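Local coordinates for enoyl-CoA hydratase/isomerase family protein (Pseudomonas syringae pv. tomato, PDB 3OT6) that belongs to the crotonase-like family and probably acts as a hydratase or isomerase on enoyl-CoA thioesters, at residues P94-V99 with A195-I200. Numbering follows the deposited sequence.
Sequences PFPIIV and AQLKKI
L197 reaches across from helix 186-197 to P96 and I98, and every contact between the two segments is apolar. Its CD1 methyl does most of the touching, lying 3.7 Å from CB of P96 and 3.9 Å from CD1 of I98. The forked end of leucine suits this place: it sets CD1 between proline and isoleucine and leaves CD2 a second, looser approach to CB of P96, at 4.2 Å. CG of L197 stands anti to its own carbonyl carbon (chi1 -66°), which swings it toward the 94-99 segment. In I98, CG1 takes the equivalent position and the chain runs on extended (chi2 173°), passing the leucine in the opposite direction. A looser apolar contact joins CG of P96 to CD1 of I200 at 4.5 Å, at the edge of the patch.

No hydrogen bond crosses the contact. A type I turn from L197 to I200, closed by I200 N to L197 O (3.1 Å), brings the second isoleucine back toward P96. Proline, lacking an N-H to donate, suits the lead-in to strand 97-100; its carbonyl can still bond to V51, while its ring offers L197 a compact apolar face.

The strand lies inside the six-stranded sheet between 50-54 and 118-122. I98 also packs on V193 and A194, so helix 186-197 rests by apolar side chains against one face of this central mixed sheet of a crotonase-like protein, while M202 and H205 of helix 202-230 touch P96.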
ATOM      1  N   PRO A  94       0.569  10.911  -9.969  1.00 21.08           N
ATOM      2  CA  PRO A  94       0.410  12.363 -10.140  1.00 21.37           C
ATOM      3  C   PRO A  94      -0.693  13.040  -9.314  1.00 21.74           C
ATOM      4  O   PRO A  94      -0.691  14.269  -9.184  1.00 21.46           O
ATOM      5  CB  PRO A  94       0.235  12.541 -11.645  1.00 22.03           C
ATOM      6  CG  PRO A  94      -0.216  11.224 -12.178  1.00 22.99           C
ATOM      7  CD  PRO A  94       0.318  10.152 -11.197  1.00 22.22           C
ATOM      8  N   PHE A  95      -1.567  12.255  -8.694  1.00 21.28           N
ATOM      9  CA  PHE A  95      -2.626  12.786  -7.825  1.00 21.94           C
ATOM     10  C   PHE A  95      -2.540  12.046  -6.465  1.00 22.65           C
ATOM     11  O   PHE A  95      -1.911  10.973  -6.378  1.00 23.63           O
ATOM     12  CB  PHE A  95      -4.037  12.622  -8.482  1.00 21.52           C
ATOM     13  CG  PHE A  95      -4.100  13.189  -9.831  1.00 21.44           C
ATOM     14  CD1 PHE A  95      -4.460  14.519 -10.011  1.00 22.00           C
ATOM     15  CD2 PHE A  95      -3.712  12.434 -10.937  1.00 22.54           C
ATOM     16  CE1 PHE A  95      -4.453  15.083 -11.267  1.00 19.45           C
ATOM     17  CE2 PHE A  95      -3.684  12.991 -12.197  1.00 22.65           C
ATOM     18  CZ  PHE A  95      -4.036  14.331 -12.359  1.00 23.34           C
ATOM     19  N   PRO A  96      -3.163  12.615  -5.418  1.00 21.99           N
ATOM     20  CA  PRO A  96      -3.041  12.074  -4.095  1.00 22.06           C
ATOM     21  C   PRO A  96      -3.618  10.655  -4.007  1.00 22.94           C
ATOM     22  O   PRO A  96      -4.677  10.392  -4.575  1.00 25.45           O
ATOM     23  CB  PRO A  96      -3.862  13.073  -3.247  1.00 20.93           C
ATOM     24  CG  PRO A  96      -3.689  14.423  -4.004  1.00 20.56           C
ATOM     25  CD  PRO A  96      -3.883  13.913  -5.411  1.00 22.62           C
ATOM     26  N   ILE A  97      -2.915   9.744  -3.332  1.00 22.93           N
ATOM     27  CA  ILE A  97      -3.454   8.439  -2.999  1.00 22.26           C
ATOM     28  C   ILE A  97      -3.749   8.298  -1.490  1.00 22.17           C
ATOM     29  O   ILE A  97      -2.855   8.491  -0.619  1.00 22.96           O
ATOM     30  CB  ILE A  97      -2.562   7.316  -3.505  1.00 22.59           C
ATOM     31  CG1 ILE A  97      -2.368   7.446  -5.018  1.00 21.51           C
ATOM     32  CG2 ILE A  97      -3.221   5.933  -3.220  1.00 22.17           C
ATOM     33  CD1 ILE A  97      -1.473   6.367  -5.618  1.00 19.65           C
ATOM     34  N   ILE A  98      -5.024   8.011  -1.195  1.00 21.26           N
ATOM     35  CA  ILE A  98      -5.501   7.709   0.144  1.00 19.91           C
ATOM     36  C   ILE A  98      -5.627   6.209   0.236  1.00 20.54           C
ATOM     37  O   ILE A  98      -6.128   5.536  -0.689  1.00 20.89           O
ATOM     38  CB  ILE A  98      -6.863   8.357   0.420  1.00 19.64           C
ATOM     39  CG1 ILE A  98      -6.797   9.861   0.173  1.00 18.22           C
ATOM     40  CG2 ILE A  98      -7.315   8.139   1.853  1.00 17.52           C
ATOM     41  CD1 ILE A  98      -8.227  10.606   0.269  1.00 16.55           C
ATOM     42  N   VAL A  99      -5.118   5.652   1.316  1.00 21.17           N
ATOM     43  CA  VAL A  99      -5.377   4.232   1.573  1.00 21.09           C
ATOM     44  C   VAL A  99      -6.275   4.213   2.778  1.00 21.84           C
ATOM     45  O   VAL A  99      -5.946   4.821   3.843  1.00 21.92           O
ATOM     46  CB  VAL A  99      -4.079   3.387   1.801  1.00 20.98           C
ATOM     47  CG1 VAL A  99      -4.445   1.924   2.184  1.00 18.33           C
ATOM     48  CG2 VAL A  99      -3.245   3.419   0.543  1.00 18.23           C
ATOM     49  N   ALA A 195     -11.806  15.595   0.295  1.00 31.53           N
ATOM     50  CA  ALA A 195     -12.376  16.907   0.100  1.00 31.88           C
ATOM     51  C   ALA A 195     -11.309  17.948   0.378  1.00 32.25           C
ATOM     52  O   ALA A 195     -11.237  18.951  -0.343  1.00 32.28           O
ATOM     53  CB  ALA A 195     -13.653  17.124   0.997  1.00 31.34           C
ATOM     54  N   GLN A 196     -10.476  17.723   1.408  1.00 32.45           N
ATOM     55  CA  GLN A 196      -9.398  18.680   1.718  1.00 33.54           C
ATOM     56  C   GLN A 196      -8.258  18.634   0.696  1.00 32.96           C
ATOM     57  O   GLN A 196      -7.586  19.643   0.458  1.00 33.37           O
ATOM     58  CB  GLN A 196      -8.844  18.517   3.144  1.00 34.72           C
ATOM     59  CG  GLN A 196      -9.877  18.756   4.283  1.00 41.45           C
ATOM     60  CD  GLN A 196     -10.487  20.183   4.253  1.00 49.51           C
ATOM     61  OE1 GLN A 196     -11.690  20.368   3.957  1.00 47.40           O
ATOM     62  NE2 GLN A 196      -9.636  21.198   4.520  1.00 50.97           N
ATOM     63  N   LEU A 197      -8.031  17.469   0.089  1.00 32.48           N
ATOM     64  CA  LEU A 197      -6.992  17.359  -0.945  1.00 31.56           C
ATOM     65  C   LEU A 197      -7.441  18.042  -2.226  1.00 31.71           C
ATOM     66  O   LEU A 197      -6.601  18.608  -2.952  1.00 31.78           O
ATOM     67  CB  LEU A 197      -6.520  15.906  -1.214  1.00 30.51           C
ATOM     68  CG  LEU A 197      -5.790  15.197  -0.063  1.00 28.54           C
ATOM     69  CD1 LEU A 197      -5.922  13.679  -0.207  1.00 24.90           C
ATOM     70  CD2 LEU A 197      -4.342  15.616   0.031  1.00 27.18           C
ATOM     71  N   LYS A 198      -8.737  18.011  -2.510  1.00 31.79           N
ATOM     72  CA  LYS A 198      -9.257  18.717  -3.700  1.00 32.87           C
ATOM     73  C   LYS A 198      -8.820  20.198  -3.720  1.00 33.24           C
ATOM     74  O   LYS A 198      -8.700  20.778  -4.779  1.00 33.49           O
ATOM     75  CB  LYS A 198     -10.784  18.631  -3.758  1.00 32.71           C
ATOM     76  CG  LYS A 198     -11.300  17.371  -4.379  1.00 32.62           C
ATOM     77  CD  LYS A 198     -12.768  17.314  -4.158  1.00 31.45           C
ATOM     78  CE  LYS A 198     -13.380  16.386  -5.156  1.00 30.50           C
ATOM     79  NZ  LYS A 198     -14.749  15.996  -4.693  1.00 28.36           N
ATOM     80  N   LYS A 199      -8.527  20.771  -2.547  1.00 33.87           N
ATOM     81  CA  LYS A 199      -8.180  22.185  -2.421  1.00 34.19           C
ATOM     82  C   LYS A 199      -6.777  22.592  -2.789  1.00 34.55           C
ATOM     83  O   LYS A 199      -6.499  23.798  -2.849  1.00 35.93           O
ATOM     84  CB  LYS A 199      -8.448  22.650  -1.022  1.00 35.32           C
ATOM     85  CG  LYS A 199      -9.901  22.669  -0.736  1.00 38.10           C
ATOM     86  CD  LYS A 199     -10.090  23.250   0.598  1.00 45.11           C
ATOM     87  CE  LYS A 199     -11.573  23.175   0.932  1.00 52.23           C
ATOM     88  NZ  LYS A 199     -11.683  23.752   2.307  1.00 56.08           N
ATOM     89  N   ILE A 200      -5.899  21.618  -3.061  1.00 33.83           N
ATOM     90  CA  ILE A 200      -4.513  21.903  -3.423  1.00 32.89           C
ATOM     91  C   ILE A 200      -4.283  21.892  -4.924  1.00 32.42           C
ATOM     92  O   ILE A 200      -5.058  21.339  -5.704  1.00 33.61           O
ATOM     93  CB  ILE A 200      -3.475  20.949  -2.693  1.00 32.79           C
ATOM     94  CG1 ILE A 200      -3.498  19.540  -3.307  1.00 32.52           C
ATOM     95  CG2 ILE A 200      -3.737  20.936  -1.200  1.00 31.18           C
ATOM     96  CD1 ILE A 200      -2.593  18.535  -2.681  1.00 27.89           C
TER